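Local coordinates for protein endo-beta-mannanase (Opitutaceae bacterium TAV5, PDB 7BOB) that acts as an exo-beta-1,4-mannosidase of glycoside hydrolase family 5, probably releasing mannose from the ends of beta-1,4-linked mannan chains in the termite hindgut, at residues A[22-30]-A[38-46]; A[29-37]-A[59-67]. One frame throughout, in Å; residues are numbered along the deposited sequence.

How the contacts relate
Both contacts lie at the C-terminal ends of strands 20-23 and 56-62, neighbours in the (beta/alpha)8 barrel of this family 5 enzyme. Barrels of this kind carry their active site on that side, but no catalytic residue is assigned to either contact here. Contact 1 holds the loop after the first strand against helix 39-51. Contact 2 holds helix 33-36 against the end of strand 56-62 and the short helix 63-66. The contact centres are about 12 Å apart, and C29 and G30 belong to both. M33 joins them: its CG is 3.6 Å from P26 CG, and its CB is 3.6 Å from W25 CE3.

Contact 1 of 2, residues A[22-30]-A[38-46]; sequences ANYWPASCG and PEDEIFSDL
Y24, E41 and D45 bury the most surface here. Y24 reaches out from just after strand 20-23, and its hydroxyl meets D45 on the helix. Y24 OH donates to D45 OD2 at 2.7 Å, on the anti lone pair, away from the other carboxylate oxygen. The oxygen lies at the edge of the tyrosine ring, near its plane. Ring and carboxylate planes are 71° apart. The Y24 ring extends toward the helix because CG is anti to the backbone N (chi1 -179°). Y24 OH also lies 3.8 Å from I42 CG1.

E41 reaches the other end of the loop. Its chain is extended beyond CG (chi2 176°), which carries the carboxylate across to S28. S28 meets both oxygens on their syn sides, each slightly out of the carboxylate plane. S28 OG donates to E41 OE1 at 2.6 Å. S28 N donates to E41 OE2 at 3.1 Å. One water then ties the two acids together. It donates to E41 OE2 and D45 OD2 and accepts from A27 N at 2.7 Å. D45 OD2 thus takes two hydrogen bonds, from Y24 and the water. The donors around both carboxylates, and for D45 the salt bridge of OD1 with K320, would probably keep the acids ionised.

The apolar part is small. P26 and I42 lie side by side, CG to CG1 at 4.0 Å. P38, at the N-cap position of the helix, packs its CD against C29 SG at 3.9 Å.

M33 of helix 33-36 touches P26 and I42. Helix 75-89 meets I42 through L84. The contact joins the loop after strand 20-23 to the start of helix 39-51, with V57 of strand 56-62 beside Y24.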
loop_
_atom_site.group_PDB
_atom_site.type_symbol
_atom_site.label_atom_id
_atom_site.label_comp_id
_atom_site.label_asym_id
_atom_site.label_seq_id
_atom_site.Cartn_x
_atom_site.Cartn_y
_atom_site.Cartn_z
ATOM N N ALA A 22 -0.690 -35.891 -17.801
ATOM C CA ALA A 22 -1.374 -35.222 -16.701
ATOM C C ALA A 22 -0.448 -35.078 -15.506
ATOM O O ALA A 22 0.402 -35.937 -15.242
ATOM C CB ALA A 22 -2.625 -35.982 -16.229
ATOM N N ASN A 23 -0.638 -33.982 -14.775
ATOM C CA ASN A 23 -0.153 -33.904 -13.406
ATOM C C ASN A 23 -0.990 -34.836 -12.534
ATOM O O ASN A 23 -2.202 -34.968 -12.742
ATOM C CB ASN A 23 -0.241 -32.460 -12.902
ATOM C CG ASN A 23 0.611 -31.504 -13.724
ATOM O OD1 ASN A 23 1.765 -31.228 -13.380
ATOM N ND2 ASN A 23 0.042 -30.988 -14.822
ATOM N N TYR A 24 -0.354 -35.471 -11.535
ATOM C CA TYR A 24 -1.000 -36.590 -10.848
ATOM C C TYR A 24 -0.951 -36.507 -9.336
ATOM O O TYR A 24 0.127 -36.357 -8.752
ATOM C CB TYR A 24 -0.382 -37.934 -11.240
ATOM C CG TYR A 24 -1.069 -39.080 -10.546
ATOM C CD1 TYR A 24 -2.364 -39.456 -10.892
ATOM C CD2 TYR A 24 -0.436 -39.780 -9.535
ATOM C CE1 TYR A 24 -3.000 -40.502 -10.264
ATOM C CE2 TYR A 24 -1.060 -40.829 -8.897
ATOM C CZ TYR A 24 -2.338 -41.188 -9.261
ATOM O OH TYR A 24 -2.931 -42.244 -8.602
ATOM N N TRP A 25 -2.121 -36.691 -8.714
ATOM C CA TRP A 25 -2.307 -37.141 -7.329
ATOM C C TRP A 25 -3.428 -38.174 -7.356
ATOM O O TRP A 25 -4.389 -38.013 -8.114
ATOM C CB TRP A 25 -2.700 -36.025 -6.349
ATOM C CG TRP A 25 -1.662 -35.002 -6.042
ATOM C CD1 TRP A 25 -1.680 -33.688 -6.420
ATOM C CD2 TRP A 25 -0.482 -35.175 -5.251
ATOM N NE1 TRP A 25 -0.571 -33.040 -5.938
ATOM C CE2 TRP A 25 0.182 -33.926 -5.214
ATOM C CE3 TRP A 25 0.087 -36.263 -4.585
ATOM C CZ2 TRP A 25 1.380 -33.734 -4.533
ATOM C CZ3 TRP A 25 1.287 -36.067 -3.894
ATOM C CH2 TRP A 25 1.917 -34.813 -3.876
ATOM N N PRO A 26 -3.359 -39.226 -6.541
ATOM C CA PRO A 26 -4.494 -40.157 -6.463
ATOM C C PRO A 26 -5.758 -39.457 -5.990
ATOM O O PRO A 26 -5.710 -38.501 -5.217
ATOM C CB PRO A 26 -4.034 -41.200 -5.434
ATOM C CG PRO A 26 -2.572 -40.965 -5.259
ATOM C CD PRO A 26 -2.338 -39.525 -5.528
ATOM N N ALA A 27 -6.907 -39.961 -6.457
ATOM C CA ALA A 27 -8.194 -39.426 -6.021
ATOM C C ALA A 27 -8.387 -39.532 -4.508
ATOM O O ALA A 27 -8.930 -38.613 -3.876
ATOM C CB ALA A 27 -9.330 -40.164 -6.714
ATOM N N SER A 28 -8.000 -40.668 -3.918
ATOM C CA SER A 28 -8.424 -40.968 -2.556
ATOM C C SER A 28 -7.661 -40.175 -1.502
ATOM O O SER A 28 -8.179 -39.993 -0.396
ATOM C CB SER A 28 -8.269 -42.458 -2.268
ATOM O OG SER A 28 -6.900 -42.805 -2.283
ATOM N N CYS A 29 -6.463 -39.685 -1.818
ATOM C CA CYS A 29 -5.625 -39.049 -0.808
ATOM C C CYS A 29 -4.989 -37.737 -1.242
ATOM O O CYS A 29 -4.289 -37.128 -0.428
ATOM C CB CYS A 29 -4.506 -40.024 -0.385
ATOM S SG CYS A 29 -3.550 -40.686 -1.805
ATOM N N GLY A 30 -5.177 -37.294 -2.492
ATOM C CA GLY A 30 -4.524 -36.097 -2.976
ATOM C C GLY A 30 -3.062 -36.004 -2.578
ATOM O O GLY A 30 -2.292 -36.952 -2.762
ATOM N N PRO A 38 -1.772 -45.693 -1.781
ATOM C CA PRO A 38 -2.731 -46.691 -2.290
ATOM C C PRO A 38 -2.228 -47.240 -3.622
ATOM O O PRO A 38 -2.579 -46.771 -4.721
ATOM C CB PRO A 38 -4.017 -45.874 -2.433
ATOM C CG PRO A 38 -3.519 -44.489 -2.824
ATOM C CD PRO A 38 -2.162 -44.316 -2.147
ATOM N N GLU A 39 -1.364 -48.255 -3.528
ATOM C CA GLU A 39 -0.560 -48.630 -4.686
ATOM C C GLU A 39 -1.406 -49.215 -5.810
ATOM O O GLU A 39 -1.168 -48.905 -6.983
ATOM C CB GLU A 39 0.542 -49.592 -4.287
ATOM C CG GLU A 39 1.561 -49.779 -5.406
ATOM C CD GLU A 39 2.712 -50.692 -5.013
ATOM O OE1 GLU A 39 3.685 -50.199 -4.400
ATOM O OE2 GLU A 39 2.647 -51.899 -5.327
ATOM N N ASP A 40 -2.404 -50.046 -5.495
ATOM C CA ASP A 40 -3.257 -50.552 -6.572
ATOM C C ASP A 40 -3.961 -49.402 -7.278
ATOM O O ASP A 40 -4.044 -49.378 -8.513
ATOM C CB ASP A 40 -4.286 -51.545 -6.038
ATOM C CG ASP A 40 -3.671 -52.892 -5.680
ATOM O OD1 ASP A 40 -2.471 -53.120 -5.992
ATOM O OD2 ASP A 40 -4.397 -53.722 -5.080
ATOM N N GLU A 41 -4.460 -48.430 -6.504
ATOM C CA GLU A 41 -5.102 -47.260 -7.091
ATOM C C GLU A 41 -4.141 -46.520 -8.017
ATOM O O GLU A 41 -4.486 -46.210 -9.160
ATOM C CB GLU A 41 -5.624 -46.346 -5.979
ATOM C CG GLU A 41 -6.245 -45.024 -6.476
ATOM C CD GLU A 41 -6.834 -44.176 -5.345
ATOM O OE1 GLU A 41 -6.666 -44.556 -4.158
ATOM O OE2 GLU A 41 -7.469 -43.129 -5.653
ATOM N N ILE A 42 -2.914 -46.256 -7.548
ATOM C CA ILE A 42 -1.926 -45.548 -8.369
ATOM C C ILE A 42 -1.668 -46.296 -9.682
ATOM O O ILE A 42 -1.743 -45.720 -10.779
ATOM C CB ILE A 42 -0.625 -45.354 -7.572
ATOM C CG1 ILE A 42 -0.858 -44.431 -6.367
ATOM C CG2 ILE A 42 0.483 -44.834 -8.461
ATOM C CD1 ILE A 42 0.250 -44.490 -5.291
ATOM N N PHE A 43 -1.369 -47.599 -9.589
ATOM C CA PHE A 43 -1.009 -48.357 -10.784
ATOM C C PHE A 43 -2.201 -48.473 -11.729
ATOM O O PHE A 43 -2.046 -48.438 -12.957
ATOM C CB PHE A 43 -0.471 -49.741 -10.385
ATOM C CG PHE A 43 0.890 -49.712 -9.697
ATOM C CD1 PHE A 43 1.501 -48.498 -9.345
ATOM C CD2 PHE A 43 1.564 -50.905 -9.409
ATOM C CE1 PHE A 43 2.750 -48.469 -8.704
ATOM C CE2 PHE A 43 2.817 -50.897 -8.755
ATOM C CZ PHE A 43 3.415 -49.674 -8.406
ATOM N N SER A 44 -3.408 -48.587 -11.173
ATOM C CA SER A 44 -4.587 -48.562 -12.022
ATOM C C SER A 44 -4.725 -47.212 -12.721
ATOM O O SER A 44 -5.166 -47.154 -13.880
ATOM C CB SER A 44 -5.831 -48.889 -11.197
ATOM O OG SER A 44 -7.002 -48.564 -11.920
ATOM N N ASP A 45 -4.310 -46.121 -12.056
ATOM C CA ASP A 45 -4.349 -44.807 -12.710
ATOM C C ASP A 45 -3.276 -44.699 -13.792
ATOM O O ASP A 45 -3.503 -44.084 -14.841
ATOM C CB ASP A 45 -4.175 -43.681 -11.673
ATOM C CG ASP A 45 -5.436 -43.422 -10.863
ATOM O OD1 ASP A 45 -6.554 -43.750 -11.325
ATOM O OD2 ASP A 45 -5.303 -42.893 -9.741
ATOM N N LEU A 46 -2.088 -45.253 -13.542
ATOM C CA LEU A 46 -1.065 -45.231 -14.578
ATOM C C LEU A 46 -1.519 -46.030 -15.796
ATOM O O LEU A 46 -1.320 -45.592 -16.936
ATOM C CB LEU A 46 0.255 -45.762 -14.033
ATOM C CG LEU A 46 0.903 -44.998 -12.884
ATOM C CD1 LEU A 46 2.137 -45.771 -12.465
ATOM C CD2 LEU A 46 1.308 -43.632 -13.334
HETATM O O HOH W 1 -7.157 -42.035 -8.147
#

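Contact 2 of 2, residues A[29-37]-A[59-67]; sequences CGVEMWQAW and FFVRWPDFE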
loop_
_atom_site.group_PDB
_atom_site.type_symbol
_atom_site.label_atom_id
_atom_site.label_comp_id
_atom_site.label_asym_id
_atom_site.label_seq_id
_atom_site.Cartn_x
_atom_site.Cartn_y
_atom_site.Cartn_z
ATOM N N CYS A 29 -6.463 -39.685 -1.818
ATOM C CA CYS A 29 -5.625 -39.049 -0.808
ATOM C C CYS A 29 -4.989 -37.737 -1.242
ATOM O O CYS A 29 -4.289 -37.128 -0.428
ATOM C CB CYS A 29 -4.506 -40.024 -0.385
ATOM S SG CYS A 29 -3.550 -40.686 -1.805
ATOM N N GLY A 30 -5.177 -37.294 -2.492
ATOM C CA GLY A 30 -4.524 -36.097 -2.976
ATOM C C GLY A 30 -3.062 -36.004 -2.578
ATOM O O GLY A 30 -2.292 -36.952 -2.762
ATOM N N VAL A 31 -2.696 -34.870 -1.974
ATOM C CA VAL A 31 -1.314 -34.543 -1.649
ATOM C C VAL A 31 -0.699 -35.441 -0.589
ATOM O O VAL A 31 0.501 -35.317 -0.326
ATOM C CB VAL A 31 -1.198 -33.093 -1.134
ATOM C CG1 VAL A 31 -1.612 -32.116 -2.198
ATOM C CG2 VAL A 31 -2.032 -32.912 0.151
ATOM N N GLU A 32 -1.488 -36.290 0.069
ATOM C CA GLU A 32 -0.955 -37.218 1.060
ATOM C C GLU A 32 -0.484 -38.535 0.436
ATOM O O GLU A 32 -0.305 -39.512 1.166
ATOM C CB GLU A 32 -2.003 -37.494 2.155
ATOM C CG GLU A 32 -2.416 -36.236 2.998
ATOM C CD GLU A 32 -1.208 -35.524 3.623
ATOM O OE1 GLU A 32 -0.360 -36.237 4.199
ATOM O OE2 GLU A 32 -1.094 -34.262 3.543
ATOM N N MET A 33 -0.263 -38.565 -0.886
ATOM C CA MET A 33 0.004 -39.813 -1.609
ATOM C C MET A 33 1.147 -40.617 -0.998
ATOM O O MET A 33 1.046 -41.840 -0.866
ATOM C CB MET A 33 0.326 -39.515 -3.071
ATOM C CG MET A 33 0.742 -40.744 -3.856
ATOM S SD MET A 33 1.256 -40.354 -5.547
ATOM C CE MET A 33 2.781 -39.456 -5.223
ATOM N N TRP A 34 2.259 -39.961 -0.665
ATOM C CA TRP A 34 3.419 -40.679 -0.157
ATOM C C TRP A 34 3.134 -41.343 1.182
ATOM O O TRP A 34 3.697 -42.413 1.473
ATOM C CB TRP A 34 4.615 -39.739 -0.048
ATOM C CG TRP A 34 5.009 -39.192 -1.387
ATOM C CD1 TRP A 34 4.843 -37.905 -1.832
ATOM C CD2 TRP A 34 5.616 -39.917 -2.472
ATOM N NE1 TRP A 34 5.320 -37.785 -3.119
ATOM C CE2 TRP A 34 5.799 -39.001 -3.535
ATOM C CE3 TRP A 34 6.031 -41.249 -2.643
ATOM C CZ2 TRP A 34 6.372 -39.377 -4.762
ATOM C CZ3 TRP A 34 6.603 -41.623 -3.856
ATOM C CH2 TRP A 34 6.769 -40.690 -4.902
ATOM N N GLN A 35 2.258 -40.746 1.997
ATOM C CA GLN A 35 1.919 -41.336 3.299
ATOM C C GLN A 35 0.858 -42.421 3.160
ATOM O O GLN A 35 0.959 -43.478 3.782
ATOM C CB GLN A 35 1.417 -40.253 4.261
ATOM C CG GLN A 35 2.392 -39.114 4.530
ATOM C CD GLN A 35 3.599 -39.571 5.353
ATOM O OE1 GLN A 35 3.549 -40.590 6.050
ATOM N NE2 GLN A 35 4.676 -38.789 5.301
ATOM N N ALA A 36 -0.175 -42.178 2.348
ATOM C CA ALA A 36 -1.265 -43.140 2.262
ATOM C C ALA A 36 -0.929 -44.324 1.351
ATOM O O ALA A 36 -1.448 -45.425 1.565
ATOM C CB ALA A 36 -2.539 -42.438 1.784
ATOM N N TRP A 37 -0.060 -44.112 0.351
ATOM C CA TRP A 37 0.355 -45.049 -0.694
ATOM C C TRP A 37 -0.711 -46.082 -1.063
ATOM O O TRP A 37 -0.591 -47.251 -0.683
ATOM C CB TRP A 37 1.641 -45.767 -0.279
ATOM C CG TRP A 37 2.404 -46.317 -1.474
ATOM C CD1 TRP A 37 2.712 -47.625 -1.724
ATOM C CD2 TRP A 37 2.932 -45.563 -2.582
ATOM N NE1 TRP A 37 3.413 -47.730 -2.909
ATOM C CE2 TRP A 37 3.567 -46.476 -3.444
ATOM C CE3 TRP A 37 2.955 -44.205 -2.906
ATOM C CZ2 TRP A 37 4.196 -46.073 -4.625
ATOM C CZ3 TRP A 37 3.580 -43.803 -4.075
ATOM C CH2 TRP A 37 4.186 -44.727 -4.920
ATOM N N PHE A 59 4.687 -35.754 -11.396
ATOM C CA PHE A 59 4.295 -36.009 -10.024
ATOM C C PHE A 59 5.293 -35.333 -9.088
ATOM O O PHE A 59 6.366 -34.883 -9.502
ATOM C CB PHE A 59 4.152 -37.516 -9.762
ATOM C CG PHE A 59 5.441 -38.289 -9.840
ATOM C CD1 PHE A 59 5.691 -39.137 -10.909
ATOM C CD2 PHE A 59 6.382 -38.218 -8.823
ATOM C CE1 PHE A 59 6.857 -39.871 -10.983
ATOM C CE2 PHE A 59 7.567 -38.963 -8.893
ATOM C CZ PHE A 59 7.801 -39.774 -9.975
ATOM N N PHE A 60 4.942 -35.275 -7.811
ATOM C CA PHE A 60 5.584 -34.347 -6.896
ATOM C C PHE A 60 6.209 -35.086 -5.727
ATOM O O PHE A 60 5.525 -35.820 -5.002
ATOM C CB PHE A 60 4.559 -33.311 -6.444
ATOM C CG PHE A 60 3.808 -32.743 -7.588
ATOM C CD1 PHE A 60 4.392 -31.784 -8.396
ATOM C CD2 PHE A 60 2.562 -33.246 -7.936
ATOM C CE1 PHE A 60 3.708 -31.267 -9.505
ATOM C CE2 PHE A 60 1.886 -32.753 -9.028
ATOM C CZ PHE A 60 2.462 -31.766 -9.820
ATOM N N VAL A 61 7.513 -34.895 -5.560
ATOM C CA VAL A 61 8.252 -35.454 -4.435
ATOM C C VAL A 61 8.077 -34.474 -3.281
ATOM O O VAL A 61 8.784 -33.465 -3.196
ATOM C CB VAL A 61 9.725 -35.684 -4.816
ATOM C CG1 VAL A 61 10.499 -36.337 -3.685
ATOM C CG2 VAL A 61 9.807 -36.557 -6.080
ATOM N N ARG A 62 7.085 -34.716 -2.428
ATOM C CA ARG A 62 6.769 -33.762 -1.368
ATOM C C ARG A 62 7.853 -33.833 -0.292
ATOM O O ARG A 62 7.977 -34.843 0.419
ATOM C CB ARG A 62 5.381 -34.027 -0.795
ATOM C CG ARG A 62 4.815 -32.817 -0.075
ATOM C CD ARG A 62 3.374 -33.027 0.381
ATOM N NE ARG A 62 3.257 -34.113 1.353
ATOM C CZ ARG A 62 2.212 -34.273 2.156
ATOM N NH1 ARG A 62 1.200 -33.414 2.111
ATOM N NH2 ARG A 62 2.181 -35.273 3.017
ATOM N N TRP A 63 8.639 -32.754 -0.192
ATOM C CA TRP A 63 9.834 -32.686 0.652
ATOM C C TRP A 63 9.613 -33.114 2.100
ATOM O O TRP A 63 10.420 -33.910 2.601
ATOM C CB TRP A 63 10.406 -31.263 0.601
ATOM C CG TRP A 63 11.812 -31.134 1.089
ATOM C CD1 TRP A 63 12.612 -32.126 1.576
ATOM C CD2 TRP A 63 12.597 -29.931 1.124
ATOM N NE1 TRP A 63 13.843 -31.616 1.920
ATOM C CE2 TRP A 63 13.857 -30.271 1.653
ATOM C CE3 TRP A 63 12.349 -28.600 0.769
ATOM C CZ2 TRP A 63 14.875 -29.334 1.822
ATOM C CZ3 TRP A 63 13.359 -27.670 0.944
ATOM C CH2 TRP A 63 14.611 -28.048 1.467
ATOM N N PRO A 64 8.599 -32.624 2.831
ATOM C CA PRO A 64 8.414 -33.114 4.212
ATOM C C PRO A 64 8.301 -34.621 4.290
ATOM O O PRO A 64 8.817 -35.225 5.243
ATOM C CB PRO A 64 7.114 -32.441 4.662
ATOM C CG PRO A 64 6.437 -31.980 3.359
ATOM C CD PRO A 64 7.582 -31.613 2.475
ATOM N N ASP A 65 7.647 -35.250 3.307
ATOM C CA ASP A 65 7.508 -36.701 3.340
ATOM C C ASP A 65 8.870 -37.372 3.301
ATOM O O ASP A 65 9.094 -38.386 3.975
ATOM C CB ASP A 65 6.656 -37.178 2.158
ATOM C CG ASP A 65 5.198 -36.752 2.255
ATOM O OD1 ASP A 65 4.605 -36.803 3.349
ATOM O OD2 ASP A 65 4.629 -36.393 1.209
ATOM N N PHE A 66 9.799 -36.812 2.529
ATOM C CA PHE A 66 11.048 -37.500 2.219
ATOM C C PHE A 66 12.192 -37.121 3.157
ATOM O O PHE A 66 13.155 -37.888 3.273
ATOM C CB PHE A 66 11.465 -37.222 0.766
ATOM C CG PHE A 66 10.705 -38.032 -0.264
ATOM C CD1 PHE A 66 9.419 -37.660 -0.655
ATOM C CD2 PHE A 66 11.279 -39.175 -0.847
ATOM C CE1 PHE A 66 8.707 -38.404 -1.613
ATOM C CE2 PHE A 66 10.573 -39.925 -1.803
ATOM C CZ PHE A 66 9.286 -39.547 -2.183
ATOM N N GLU A 67 12.123 -35.973 3.826
ATOM C CA GLU A 67 13.130 -35.573 4.810
ATOM C C GLU A 67 12.439 -35.067 6.068
ATOM O O GLU A 67 12.458 -33.866 6.361
ATOM C CB GLU A 67 14.072 -34.511 4.244
ATOM C CG GLU A 67 15.379 -34.430 5.009
ATOM C CD GLU A 67 16.300 -33.360 4.490
ATOM O OE1 GLU A 67 16.092 -32.885 3.357
ATOM O OE2 GLU A 67 17.234 -32.986 5.224
#
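R62 is held by two carboxylates at once, E32 across the contact and D65 on its own segment. It grips E32 end-on, R62 NH1 to E32 OE2 at 2.8 Å and R62 NH2 to E32 OE1 at 3.0 Å. Both nitrogens approach from above the carboxylate plane. D65 is gripped side-on, through NE and NH2, the latter reaching OD1. The bend at chi3 (63°) turns the guanidinium between the two acids. The V31 carbonyl oxygen sits over one guanidinium face. D65 OD1 takes a second bond, from Q35 NE2 at 2.8 Å. Bonds to both acids fix the rotation of the guanidinium, and its positive charge probably offsets theirs.

W34 buries the most surface. W34 NE1 donates to F60 O at 2.7 Å, in both the ring plane and the carbonyl plane. F66 turns its edge to one face of the indole in a T-shaped stack, planes 77° apart. F66 CE1 is 3.5 Å from W34 CE2. M33 CE lies over the opposite face, toward its rim.

This ties helix 33-36, in the loop after strand 20-23, to the C-terminal end of strand 56-62, the next strand of the (beta/alpha)8 barrel of a family 5 glycoside hydrolase.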